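Local coordinates for protein BIFUNCTIONAL PROTEIN Proline utilization A (PutA) (Corynebacterium freiburgense, PDB 5UX5) that catalyses both oxidation steps from proline to glutamate, joining an FAD-dependent proline dehydrogenase to an NAD-dependent aldehyde dehydrogenase in one chain, at residues H1013-A1018 with F1055-A1060; T976-G981 with W1009-S1014; Y336-E341 with T371-E376; Q277-A282 with E343-G348. One frame throughout, in Å; residues are numbered along the deposited sequence.

Overall arrangement
The four contacts form two pairs at opposite sides of the chain's centre. Along the chain, contacts 3 and 4 come first, and their segments alternate. They lie with centres about 9 Å apart in the barrel of proline dehydrogenase, on the neighbouring strands 345-350 and 373-378. Q372 and V347 probably join these strands by a backbone hydrogen bond, and D374 makes a salt bridge to R346. Contacts 1 and 2 follow in the C-terminal part, with centres about 10 Å apart. They share H1013 and S1014 and meet at strands 965-980 and 1015-1018. Contacts 1 and 3 have centres about 70 Å apart. One pair thus lies in the proline dehydrogenase barrel of this bifunctional enzyme, the other among its C-terminal strands.

Contact 1. Residues H1013-A1018 with F1055-A1060; sequences HSRIRA and FLKEQA
The contact between R1015 and L1056 is a polar bridge from a side chain to the backbone. It joins strand 1015-1018 to the start of strand 1056-1064 in the C-terminal part of the chain. The backbones stay well apart, with 9.0 Å between the CA atoms of R1015 and F1055. The arginine spans the gap. Its CG stands beside the backbone N (chi1 -74°), and from there the chain runs extended to NE. The guanidinium arrives end-on. Both NH1 and NH2 of R1015 donate to the single carbonyl oxygen L1056 O, each at 3.0 Å. The oxygen lies almost in the guanidinium plane. The two nitrogens, however, come from above the carbonyl plane and from the same face of it. The N-H...O angles of 150° and 146° show that each bond is moderately bent, as expected when two donors converge on one atom. This double grip would fix the rotation of the guanidinium group. K1057 adds a looser contact, with its CG 4.2 Å from R1015 NH2, at an oblique angle to the flat group. Strand 965-980 pairs in parallel with 1015-1018 and antiparallel with 1056-1064. Its L977 touches the side chains of both R1015 and F1055. R1015 also packs on V1038 and I1040 of strand 1038-1040, while the ring of F1055 lies against L990, A993 and T997 along helix 984-997.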
# COMPACT_ATOMS: atom_id res chain seq x y z
N HIS A 1013 -26.64 6.66 -16.10
CA HIS A 1013 -26.28 6.62 -14.68
C HIS A 1013 -27.10 7.55 -13.80
O HIS A 1013 -26.69 7.92 -12.70
CB HIS A 1013 -24.78 6.87 -14.50
CG HIS A 1013 -23.96 6.11 -15.48
ND1 HIS A 1013 -23.27 6.71 -16.51
CD2 HIS A 1013 -23.82 4.77 -15.67
CE1 HIS A 1013 -22.69 5.79 -17.26
NE2 HIS A 1013 -23.02 4.60 -16.78
N SER A 1014 -28.30 7.91 -14.26
CA SER A 1014 -29.20 8.71 -13.46
C SER A 1014 -29.80 7.89 -12.33
O SER A 1014 -29.84 6.65 -12.36
CB SER A 1014 -30.31 9.28 -14.34
OG SER A 1014 -29.76 10.01 -15.39
N ARG A 1015 -30.28 8.60 -11.32
CA ARG A 1015 -31.09 8.01 -10.26
C ARG A 1015 -32.51 8.52 -10.44
O ARG A 1015 -32.72 9.73 -10.62
CB ARG A 1015 -30.55 8.39 -8.87
CG ARG A 1015 -29.28 7.70 -8.39
CD ARG A 1015 -28.88 8.21 -7.03
NE ARG A 1015 -27.58 7.71 -6.57
CZ ARG A 1015 -26.98 8.12 -5.46
NH1 ARG A 1015 -27.54 9.04 -4.68
NH2 ARG A 1015 -25.81 7.63 -5.10
N ILE A 1016 -33.48 7.62 -10.41
CA ILE A 1016 -34.88 7.97 -10.67
C ILE A 1016 -35.68 7.53 -9.46
O ILE A 1016 -35.70 6.34 -9.13
CB ILE A 1016 -35.41 7.31 -11.95
CG1 ILE A 1016 -34.58 7.75 -13.14
CG2 ILE A 1016 -36.78 7.70 -12.19
CD1 ILE A 1016 -34.53 6.70 -14.23
N ARG A 1017 -36.28 8.50 -8.75
CA ARG A 1017 -37.09 8.22 -7.57
C ARG A 1017 -38.55 8.05 -7.96
O ARG A 1017 -39.12 8.90 -8.66
CB ARG A 1017 -36.95 9.33 -6.52
CG ARG A 1017 -37.48 8.96 -5.14
CD ARG A 1017 -36.63 7.87 -4.53
NE ARG A 1017 -36.98 7.56 -3.13
CZ ARG A 1017 -37.81 6.59 -2.75
NH1 ARG A 1017 -38.42 5.81 -3.64
NH2 ARG A 1017 -38.04 6.39 -1.46
N ALA A 1018 -39.17 6.97 -7.48
CA ALA A 1018 -40.57 6.67 -7.74
C ALA A 1018 -41.42 7.21 -6.60
O ALA A 1018 -41.15 6.93 -5.43
CB ALA A 1018 -40.80 5.17 -7.88
N PHE A 1055 -29.93 10.92 -2.07
CA PHE A 1055 -29.53 12.26 -2.45
C PHE A 1055 -28.03 12.50 -2.32
O PHE A 1055 -27.58 13.64 -2.49
CB PHE A 1055 -30.31 13.27 -1.60
CG PHE A 1055 -31.78 13.27 -1.89
CD1 PHE A 1055 -32.59 12.25 -1.41
CD2 PHE A 1055 -32.35 14.27 -2.65
CE1 PHE A 1055 -33.95 12.24 -1.69
CE2 PHE A 1055 -33.72 14.27 -2.91
CZ PHE A 1055 -34.51 13.25 -2.44
N LEU A 1056 -27.25 11.45 -2.05
CA LEU A 1056 -25.83 11.56 -1.69
C LEU A 1056 -24.98 10.51 -2.40
O LEU A 1056 -25.40 9.37 -2.64
CB LEU A 1056 -25.64 11.43 -0.18
CG LEU A 1056 -26.35 12.46 0.70
CD1 LEU A 1056 -26.39 11.97 2.13
CD2 LEU A 1056 -25.68 13.82 0.62
N LYS A 1057 -23.76 10.90 -2.71
CA LYS A 1057 -22.77 10.00 -3.27
C LYS A 1057 -21.67 9.78 -2.23
O LYS A 1057 -21.01 10.73 -1.81
CB LYS A 1057 -22.18 10.59 -4.55
CG LYS A 1057 -23.14 10.82 -5.69
CD LYS A 1057 -22.38 11.42 -6.87
CE LYS A 1057 -21.76 12.74 -6.46
NZ LYS A 1057 -21.36 13.63 -7.59
N GLU A 1058 -21.45 8.53 -1.84
CA GLU A 1058 -20.42 8.25 -0.86
C GLU A 1058 -19.04 8.48 -1.48
O GLU A 1058 -18.86 8.31 -2.69
CB GLU A 1058 -20.54 6.81 -0.36
CG GLU A 1058 -21.88 6.50 0.28
CD GLU A 1058 -22.03 5.06 0.71
OE1 GLU A 1058 -23.14 4.70 1.22
OE2 GLU A 1058 -21.08 4.27 0.52
N GLN A 1059 -18.08 8.90 -0.64
CA GLN A 1059 -16.71 9.14 -1.11
C GLN A 1059 -15.67 8.92 -0.02
O GLN A 1059 -15.82 9.42 1.10
CB GLN A 1059 -16.55 10.57 -1.66
CG GLN A 1059 -15.15 10.92 -2.11
CD GLN A 1059 -15.02 12.35 -2.57
OE1 GLN A 1059 -15.21 13.28 -1.78
NE2 GLN A 1059 -14.66 12.54 -3.84
N ALA A 1060 -14.58 8.25 -0.38
CA ALA A 1060 -13.42 8.06 0.49
C ALA A 1060 -12.27 8.94 0.03
O ALA A 1060 -11.91 8.90 -1.15
CB ALA A 1060 -12.98 6.61 0.50

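Contact 2. Residues T976-G981 with W1009-S1014; sequences TLYVVG and WFPPHS
The ring of Y978 packs into the turn-bearing loop 1009-1014, and F1010, P1011 and S1014 gather round it. F1010 meets one face of the tyrosine ring with its CB, not with its own ring. This CB sits 4.2 Å from the centroid of the Y978 ring and only 11° off the ring normal, so it is a CH-pi contact over the centre of the face. The CG of F1010 lies between the backbone N and the carbonyl carbon (chi1 48°). This turns the phenyl group away from Y978, toward I1016 and W1031. P1011 comes to the hydroxyl end of the tyrosine obliquely. Its CD lies 3.6 Å from Y978 CE2 and close to OH as well. S1014 also approaches obliquely, with OG 3.8 Å from Y978 CE2 and CB 3.9 Å from Y978 CD2. The hydroxyl of S1014 is not spent on the tyrosine. It donates to P1011 O at 2.7 Å, from above the carbonyl plane, and so ties the two ends of the turn together. Y978 OH has a weak hydrogen bond to R1002 on strand 1000-1003. The backbone of Y978 pairs with R1015 and R1017, placing the ring beside the loop that leads into their strand. P1011 to S1014 form a type II beta turn, with H1013 third at positive phi. Helix 984-997 joins strand 965-980 to its parallel neighbour 1000-1003, and helix 1026-1035 joins 1015-1018 to 1038-1040, consistent with a Rossmann-like fold.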
# COMPACT_ATOMS: atom_id res chain seq x y z
N THR A 976 -28.45 15.88 -9.50
CA THR A 976 -29.78 15.82 -10.09
C THR A 976 -30.43 14.50 -9.76
O THR A 976 -29.84 13.43 -9.99
CB THR A 976 -29.71 15.97 -11.62
OG1 THR A 976 -29.05 17.19 -11.98
CG2 THR A 976 -31.12 15.98 -12.17
N LEU A 977 -31.68 14.57 -9.28
CA LEU A 977 -32.53 13.41 -9.05
C LEU A 977 -33.79 13.51 -9.90
O LEU A 977 -34.44 14.56 -9.95
CB LEU A 977 -32.89 13.27 -7.56
CG LEU A 977 -33.74 12.03 -7.24
CD1 LEU A 977 -32.97 10.80 -7.56
CD2 LEU A 977 -34.14 11.98 -5.79
N TYR A 978 -34.11 12.44 -10.62
CA TYR A 978 -35.32 12.36 -11.42
C TYR A 978 -36.44 11.72 -10.61
O TYR A 978 -36.22 10.78 -9.84
CB TYR A 978 -35.06 11.56 -12.71
CG TYR A 978 -34.23 12.34 -13.70
CD1 TYR A 978 -34.83 13.24 -14.58
CD2 TYR A 978 -32.84 12.18 -13.78
CE1 TYR A 978 -34.10 13.97 -15.48
CE2 TYR A 978 -32.07 12.90 -14.71
CZ TYR A 978 -32.71 13.80 -15.56
OH TYR A 978 -31.99 14.53 -16.49
N VAL A 979 -37.66 12.24 -10.79
CA VAL A 979 -38.81 11.82 -10.00
C VAL A 979 -39.90 11.34 -10.95
O VAL A 979 -40.26 12.05 -11.89
CB VAL A 979 -39.33 12.95 -9.09
CG1 VAL A 979 -40.45 12.46 -8.21
CG2 VAL A 979 -38.20 13.53 -8.28
N VAL A 980 -40.43 10.15 -10.69
CA VAL A 980 -41.49 9.57 -11.51
C VAL A 980 -42.74 9.35 -10.67
O VAL A 980 -42.67 8.75 -9.59
CB VAL A 980 -41.05 8.24 -12.14
CG1 VAL A 980 -42.19 7.69 -12.96
CG2 VAL A 980 -39.88 8.48 -13.00
N GLY A 981 -43.87 9.86 -11.14
CA GLY A 981 -45.13 9.69 -10.45
C GLY A 981 -45.64 11.02 -9.94
O GLY A 981 -44.95 12.03 -9.95
N TRP A 1009 -36.43 11.11 -22.17
CA TRP A 1009 -35.05 10.67 -22.03
C TRP A 1009 -34.43 11.17 -20.72
O TRP A 1009 -34.81 12.20 -20.15
CB TRP A 1009 -34.24 11.19 -23.21
CG TRP A 1009 -32.74 10.97 -23.21
CD1 TRP A 1009 -32.06 9.99 -23.88
CD2 TRP A 1009 -31.73 11.79 -22.58
NE1 TRP A 1009 -30.71 10.13 -23.69
CE2 TRP A 1009 -30.47 11.23 -22.90
CE3 TRP A 1009 -31.78 12.93 -21.76
CZ2 TRP A 1009 -29.26 11.76 -22.43
CZ3 TRP A 1009 -30.57 13.46 -21.29
CH2 TRP A 1009 -29.33 12.87 -21.63
N PHE A 1010 -33.42 10.43 -20.25
CA PHE A 1010 -32.63 10.80 -19.09
C PHE A 1010 -31.22 10.26 -19.29
O PHE A 1010 -31.04 9.25 -19.98
CB PHE A 1010 -33.25 10.28 -17.78
CG PHE A 1010 -33.64 8.83 -17.83
CD1 PHE A 1010 -32.73 7.83 -17.51
CD2 PHE A 1010 -34.93 8.45 -18.18
CE1 PHE A 1010 -33.09 6.48 -17.54
CE2 PHE A 1010 -35.30 7.10 -18.22
CZ PHE A 1010 -34.37 6.12 -17.89
N PRO A 1011 -30.21 10.91 -18.71
CA PRO A 1011 -28.82 10.59 -19.06
C PRO A 1011 -28.40 9.24 -18.50
O PRO A 1011 -29.05 8.70 -17.60
CB PRO A 1011 -28.02 11.72 -18.38
CG PRO A 1011 -28.98 12.73 -17.99
CD PRO A 1011 -30.28 12.04 -17.77
N PRO A 1012 -27.31 8.66 -19.01
CA PRO A 1012 -26.79 7.44 -18.38
C PRO A 1012 -26.42 7.69 -16.92
O PRO A 1012 -25.94 8.77 -16.55
CB PRO A 1012 -25.55 7.11 -19.23
CG PRO A 1012 -25.84 7.74 -20.60
CD PRO A 1012 -26.65 8.98 -20.29
N HIS A 1013 -26.64 6.66 -16.10
CA HIS A 1013 -26.28 6.62 -14.68
C HIS A 1013 -27.10 7.55 -13.80
O HIS A 1013 -26.69 7.92 -12.70
CB HIS A 1013 -24.78 6.87 -14.50
CG HIS A 1013 -23.96 6.11 -15.48
ND1 HIS A 1013 -23.27 6.71 -16.51
CD2 HIS A 1013 -23.82 4.77 -15.67
CE1 HIS A 1013 -22.69 5.79 -17.26
NE2 HIS A 1013 -23.02 4.60 -16.78
N SER A 1014 -28.30 7.91 -14.26
CA SER A 1014 -29.20 8.71 -13.46
C SER A 1014 -29.80 7.89 -12.33
O SER A 1014 -29.84 6.65 -12.36
CB SER A 1014 -30.31 9.28 -14.34
OG SER A 1014 -29.76 10.01 -15.39

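Contact 3. Residues Y336-E341 with T371-E376. With FAD (flavin-adenine dinucleotide), chain E.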
# COMPACT_ATOMS: atom_id res chain seq x y z
N TYR A 336 29.82 -6.89 23.53
CA TYR A 336 29.99 -8.26 23.09
C TYR A 336 31.18 -8.40 22.14
O TYR A 336 31.92 -9.39 22.20
CB TYR A 336 28.69 -8.72 22.41
CG TYR A 336 28.69 -10.10 21.77
CD1 TYR A 336 29.26 -10.33 20.53
CD2 TYR A 336 28.02 -11.16 22.38
CE1 TYR A 336 29.23 -11.59 19.94
CE2 TYR A 336 27.97 -12.41 21.80
CZ TYR A 336 28.58 -12.63 20.58
OH TYR A 336 28.52 -13.89 20.02
N ILE A 337 31.37 -7.41 21.27
CA ILE A 337 32.20 -7.60 20.09
C ILE A 337 33.63 -7.15 20.36
O ILE A 337 34.58 -7.67 19.75
CB ILE A 337 31.57 -6.87 18.88
CG1 ILE A 337 32.00 -7.50 17.56
CG2 ILE A 337 31.89 -5.40 18.89
CD1 ILE A 337 31.57 -8.92 17.44
N LEU A 338 33.81 -6.20 21.28
CA LEU A 338 35.14 -5.69 21.64
C LEU A 338 35.81 -6.57 22.70
O LEU A 338 36.06 -6.16 23.84
CB LEU A 338 35.04 -4.24 22.11
CG LEU A 338 35.03 -3.22 21.00
CD1 LEU A 338 35.01 -1.85 21.61
CD2 LEU A 338 36.25 -3.41 20.09
N ARG A 339 36.18 -7.77 22.27
CA ARG A 339 36.85 -8.79 23.07
C ARG A 339 37.95 -9.41 22.24
O ARG A 339 37.92 -9.34 21.00
CB ARG A 339 35.91 -9.91 23.50
CG ARG A 339 34.67 -9.42 24.02
CD ARG A 339 33.87 -10.50 24.68
NE ARG A 339 32.80 -9.76 25.33
CZ ARG A 339 32.15 -10.16 26.39
NH1 ARG A 339 32.44 -11.32 26.95
NH2 ARG A 339 31.20 -9.39 26.87
N PRO A 340 38.91 -10.07 22.88
CA PRO A 340 39.88 -10.85 22.11
C PRO A 340 39.24 -12.05 21.44
O PRO A 340 39.67 -12.44 20.34
CB PRO A 340 40.93 -11.25 23.15
CG PRO A 340 40.78 -10.27 24.24
CD PRO A 340 39.32 -9.90 24.28
N GLU A 341 38.18 -12.61 22.02
CA GLU A 341 37.47 -13.71 21.38
C GLU A 341 37.08 -13.37 19.94
O GLU A 341 37.05 -14.26 19.07
CB GLU A 341 36.22 -14.07 22.20
CG GLU A 341 35.38 -15.16 21.56
CD GLU A 341 34.17 -15.58 22.38
OE1 GLU A 341 33.45 -16.49 21.91
OE2 GLU A 341 33.95 -15.02 23.48
N THR A 371 43.24 -2.18 18.54
CA THR A 371 43.39 -2.34 17.11
C THR A 371 42.14 -2.89 16.43
O THR A 371 42.16 -3.20 15.23
CB THR A 371 44.59 -3.24 16.80
OG1 THR A 371 44.39 -4.52 17.41
CG2 THR A 371 45.86 -2.57 17.32
N GLN A 372 41.04 -3.03 17.15
CA GLN A 372 39.77 -3.34 16.52
C GLN A 372 38.81 -2.17 16.55
O GLN A 372 37.67 -2.31 16.09
CB GLN A 372 39.11 -4.55 17.20
CG GLN A 372 39.46 -5.87 16.56
CD GLN A 372 40.82 -6.35 16.97
OE1 GLN A 372 41.12 -6.45 18.17
NE2 GLN A 372 41.69 -6.61 15.99
N LEU A 373 39.21 -1.01 17.07
CA LEU A 373 38.30 0.10 17.28
C LEU A 373 38.67 1.25 16.36
O LEU A 373 39.71 1.89 16.56
CB LEU A 373 38.30 0.55 18.73
CG LEU A 373 37.38 1.70 19.11
CD1 LEU A 373 35.93 1.28 18.96
CD2 LEU A 373 37.66 2.14 20.53
N ASP A 374 37.80 1.52 15.40
CA ASP A 374 37.77 2.78 14.67
C ASP A 374 36.53 3.51 15.14
O ASP A 374 35.57 2.88 15.57
CB ASP A 374 37.72 2.54 13.16
CG ASP A 374 38.89 1.70 12.64
OD1 ASP A 374 39.98 1.75 13.24
OD2 ASP A 374 38.71 0.98 11.63
N VAL A 375 36.55 4.84 15.09
CA VAL A 375 35.37 5.67 15.37
C VAL A 375 34.97 6.39 14.09
O VAL A 375 35.81 7.04 13.45
CB VAL A 375 35.64 6.69 16.49
CG1 VAL A 375 34.49 7.70 16.55
CG2 VAL A 375 35.85 6.00 17.83
N GLU A 376 33.70 6.29 13.72
CA GLU A 376 33.22 6.89 12.49
C GLU A 376 32.26 8.03 12.84
O GLU A 376 31.36 7.85 13.66
CB GLU A 376 32.58 5.83 11.59
CG GLU A 376 33.48 4.57 11.40
CD GLU A 376 33.02 3.67 10.26
OE1 GLU A 376 33.68 2.63 9.98
OE2 GLU A 376 31.99 4.01 9.63
PA FAD E . 21.93 10.04 19.74
O1A FAD E . 21.09 11.31 20.11
O2A FAD E . 22.61 9.30 20.79
O5B FAD E . 21.22 8.91 19.09
C5B FAD E . 20.08 9.17 18.28
C4B FAD E . 19.52 7.84 17.81
O4B FAD E . 18.72 7.26 18.80
C3B FAD E . 18.64 7.97 16.61
O3B FAD E . 19.28 8.06 15.39
C2B FAD E . 17.79 6.75 16.71
O2B FAD E . 18.37 5.68 16.05
C1B FAD E . 17.66 6.56 18.19
N9A FAD E . 16.39 7.05 18.71
C8A FAD E . 16.08 8.36 19.03
N7A FAD E . 14.80 8.43 19.46
C5A FAD E . 14.21 7.17 19.47
C6A FAD E . 12.95 6.66 19.83
N6A FAD E . 11.86 7.50 20.31
N1A FAD E . 12.72 5.35 19.71
C2A FAD E . 13.69 4.51 19.24
N3A FAD E . 14.93 4.97 18.88
C4A FAD E . 15.22 6.27 18.98
N1 FAD E . 22.33 5.21 10.01
C2 FAD E . 21.81 4.05 9.34
O2 FAD E . 20.52 3.66 9.59
N3 FAD E . 22.61 3.38 8.40
C4 FAD E . 23.92 3.79 8.12
O4 FAD E . 24.69 3.11 7.20
C4X FAD E . 24.52 4.90 8.93
N5 FAD E . 25.86 5.25 8.84
C5X FAD E . 26.40 6.26 9.64
C6 FAD E . 27.76 6.62 9.55
C7 FAD E . 28.26 7.63 10.36
C7M FAD E . 29.70 8.05 10.28
C8 FAD E . 27.45 8.27 11.27
C8M FAD E . 28.00 9.35 12.14
C9 FAD E . 26.11 7.92 11.37
C9A FAD E . 25.60 6.92 10.56
N10 FAD E . 24.22 6.58 10.71
C10 FAD E . 23.66 5.57 9.90
C1' FAD E . 23.37 7.33 11.65
C2' FAD E . 23.13 6.70 13.00
O2' FAD E . 22.35 5.57 12.83
C3' FAD E . 22.46 7.76 13.89
O3' FAD E . 21.24 8.06 13.33
C4' FAD E . 23.19 9.09 14.11
O4' FAD E . 24.57 8.99 13.99
C5' FAD E . 22.80 9.81 15.42
O5' FAD E . 22.77 9.00 16.60
P FAD E . 23.79 9.17 17.84
O1P FAD E . 24.52 7.87 18.38
O2P FAD E . 24.65 10.36 17.28
O3P FAD E . 23.12 10.22 18.88
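L338 packs against Q372 and L373 through side chains, and the two backbones share no hydrogen bond. The CA atoms of L338 and Q372 are 7.3 Å apart. L338 is the first residue to leave helical geometry after helix 323-337. Its phi and psi of -85° and 70° make it the centre of an inverse gamma turn, closed by a weak bond from R339 N to I337 O of 3.0 Å. On the other side, T371 and Q372 end a short 3-10 segment, and strand 373-378 begins at L373. The contact itself is apolar. L338 bridges it with its two methyl branches. CD2 of L338 meets Q372 CB at 4.2 Å, so the aliphatic base of the glutamine is what touches. CD1 of L338 meets L373 CD1, methyl to methyl, also at 4.2 Å. All three residues are buried. Further along the strand, E376 reaches the flavin. E376 C lies 3.6 Å from FAD C7M, a methyl group on the dimethylbenzene ring, and E376 CB lies 3.9 Å from the same carbon. The carboxylate of E376 is engaged elsewhere, by K294, R296 and Y185. The same strand thus carries the L338 packing at its start and part of the FAD pocket beyond. L338 also rests on V347 of strand 345-350. L373 packs on I349 of that strand and on A360 and S364 of helix 354-367. Strand 373-378 runs parallel between strands 345-350 and 396-403 in the barrel wall.

Contact 4. Residues Q277-A282 with E343-G348; sequences QLADFA and ENVRVG
A282 meets V345 and N344 where helix 271-287 lies against the start of strand 345-350. The nearest pair is A282 CB and V345 CG2, 3.5 Å apart. The same methyl CG2 of V345 also reaches back one helical turn, to A279 CA at 4.0 Å. It stands beside the backbone N of V345, anti to the carbonyl carbon, and faces the helix. Beside it, N344 lays its CB 3.9 Å from A282 CB and 3.8 Å from A282 O. The alanines let the helix backbone come close, with the CA atoms of A282 and N344 only 5.7 Å apart. This is helix-on-strand packing in the TIM-type barrel of proline dehydrogenase, with the helix in the outer layer. Strand 293-298 lies next to 345-350 in the wall. Its I293 touches A282, and its I295 touches V345. The backbones of N344 and R346 both pair with I293, which positions the start of the strand. I337 of helix 323-337 touches both A279 and V345. L278 and F281 pack on the neighbouring helix 239-251, where Q277 bonds to E247.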
# COMPACT_ATOMS: atom_id res chain seq x y z
N GLN A 277 25.77 -13.87 14.83
CA GLN A 277 25.97 -14.71 13.67
C GLN A 277 27.15 -14.21 12.85
O GLN A 277 27.95 -15.02 12.36
CB GLN A 277 24.70 -14.76 12.84
CG GLN A 277 24.69 -15.84 11.79
CD GLN A 277 25.50 -15.40 10.57
OE1 GLN A 277 25.69 -14.20 10.36
NE2 GLN A 277 25.95 -16.35 9.76
N LEU A 278 27.28 -12.89 12.70
CA LEU A 278 28.43 -12.36 11.97
C LEU A 278 29.74 -12.62 12.71
O LEU A 278 30.76 -12.89 12.07
CB LEU A 278 28.23 -10.86 11.72
CG LEU A 278 27.33 -10.52 10.53
CD1 LEU A 278 26.58 -9.23 10.76
CD2 LEU A 278 28.19 -10.38 9.33
N ALA A 279 29.73 -12.61 14.05
CA ALA A 279 30.95 -12.89 14.79
C ALA A 279 31.37 -14.33 14.60
O ALA A 279 32.57 -14.62 14.44
CB ALA A 279 30.77 -12.57 16.28
N ASP A 280 30.40 -15.26 14.58
CA ASP A 280 30.76 -16.64 14.28
C ASP A 280 31.26 -16.75 12.85
O ASP A 280 32.29 -17.39 12.61
CB ASP A 280 29.58 -17.60 14.51
CG ASP A 280 29.11 -17.64 15.99
OD1 ASP A 280 29.90 -17.32 16.92
OD2 ASP A 280 27.94 -18.06 16.21
N PHE A 281 30.59 -16.06 11.91
CA PHE A 281 31.00 -16.07 10.51
C PHE A 281 32.46 -15.66 10.36
O PHE A 281 33.23 -16.26 9.60
CB PHE A 281 30.10 -15.15 9.68
CG PHE A 281 30.60 -14.95 8.29
CD1 PHE A 281 30.43 -15.94 7.34
CD2 PHE A 281 31.31 -13.82 7.96
CE1 PHE A 281 30.93 -15.79 6.06
CE2 PHE A 281 31.80 -13.66 6.68
CZ PHE A 281 31.61 -14.65 5.73
N ALA A 282 32.86 -14.61 11.08
CA ALA A 282 34.25 -14.17 11.04
C ALA A 282 35.20 -15.24 11.56
O ALA A 282 36.36 -15.31 11.12
CB ALA A 282 34.40 -12.88 11.85
N GLU A 343 38.63 -11.15 17.72
CA GLU A 343 39.68 -10.40 17.02
C GLU A 343 39.40 -10.27 15.52
O GLU A 343 39.89 -9.32 14.89
CB GLU A 343 41.05 -11.07 17.23
N ASN A 344 38.60 -11.15 14.94
CA ASN A 344 38.38 -11.10 13.50
C ASN A 344 37.28 -10.14 13.08
O ASN A 344 37.10 -9.91 11.88
CB ASN A 344 38.08 -12.50 12.99
CG ASN A 344 39.30 -13.37 13.02
OD1 ASN A 344 40.35 -12.96 12.53
ND2 ASN A 344 39.20 -14.56 13.61
N VAL A 345 36.61 -9.50 14.03
CA VAL A 345 35.57 -8.52 13.76
C VAL A 345 36.09 -7.18 14.26
O VAL A 345 36.05 -6.90 15.47
CB VAL A 345 34.23 -8.89 14.43
CG1 VAL A 345 33.10 -8.05 13.83
CG2 VAL A 345 33.94 -10.36 14.27
N ARG A 346 36.60 -6.36 13.36
CA ARG A 346 36.87 -4.96 13.69
C ARG A 346 35.54 -4.22 13.79
O ARG A 346 34.50 -4.68 13.29
CB ARG A 346 37.76 -4.31 12.65
CG ARG A 346 39.04 -5.11 12.31
CD ARG A 346 40.09 -4.23 11.67
NE ARG A 346 40.45 -3.14 12.56
CZ ARG A 346 40.09 -1.87 12.37
NH1 ARG A 346 39.37 -1.54 11.30
NH2 ARG A 346 40.46 -0.94 13.24
N VAL A 347 35.57 -3.07 14.46
CA VAL A 347 34.36 -2.35 14.84
C VAL A 347 34.51 -0.87 14.55
O VAL A 347 35.40 -0.20 15.10
CB VAL A 347 34.04 -2.53 16.33
CG1 VAL A 347 32.70 -2.00 16.61
CG2 VAL A 347 34.13 -3.97 16.70
N GLY A 348 33.59 -0.33 13.76
CA GLY A 348 33.45 1.11 13.67
C GLY A 348 32.27 1.58 14.51
O GLY A 348 31.11 1.28 14.19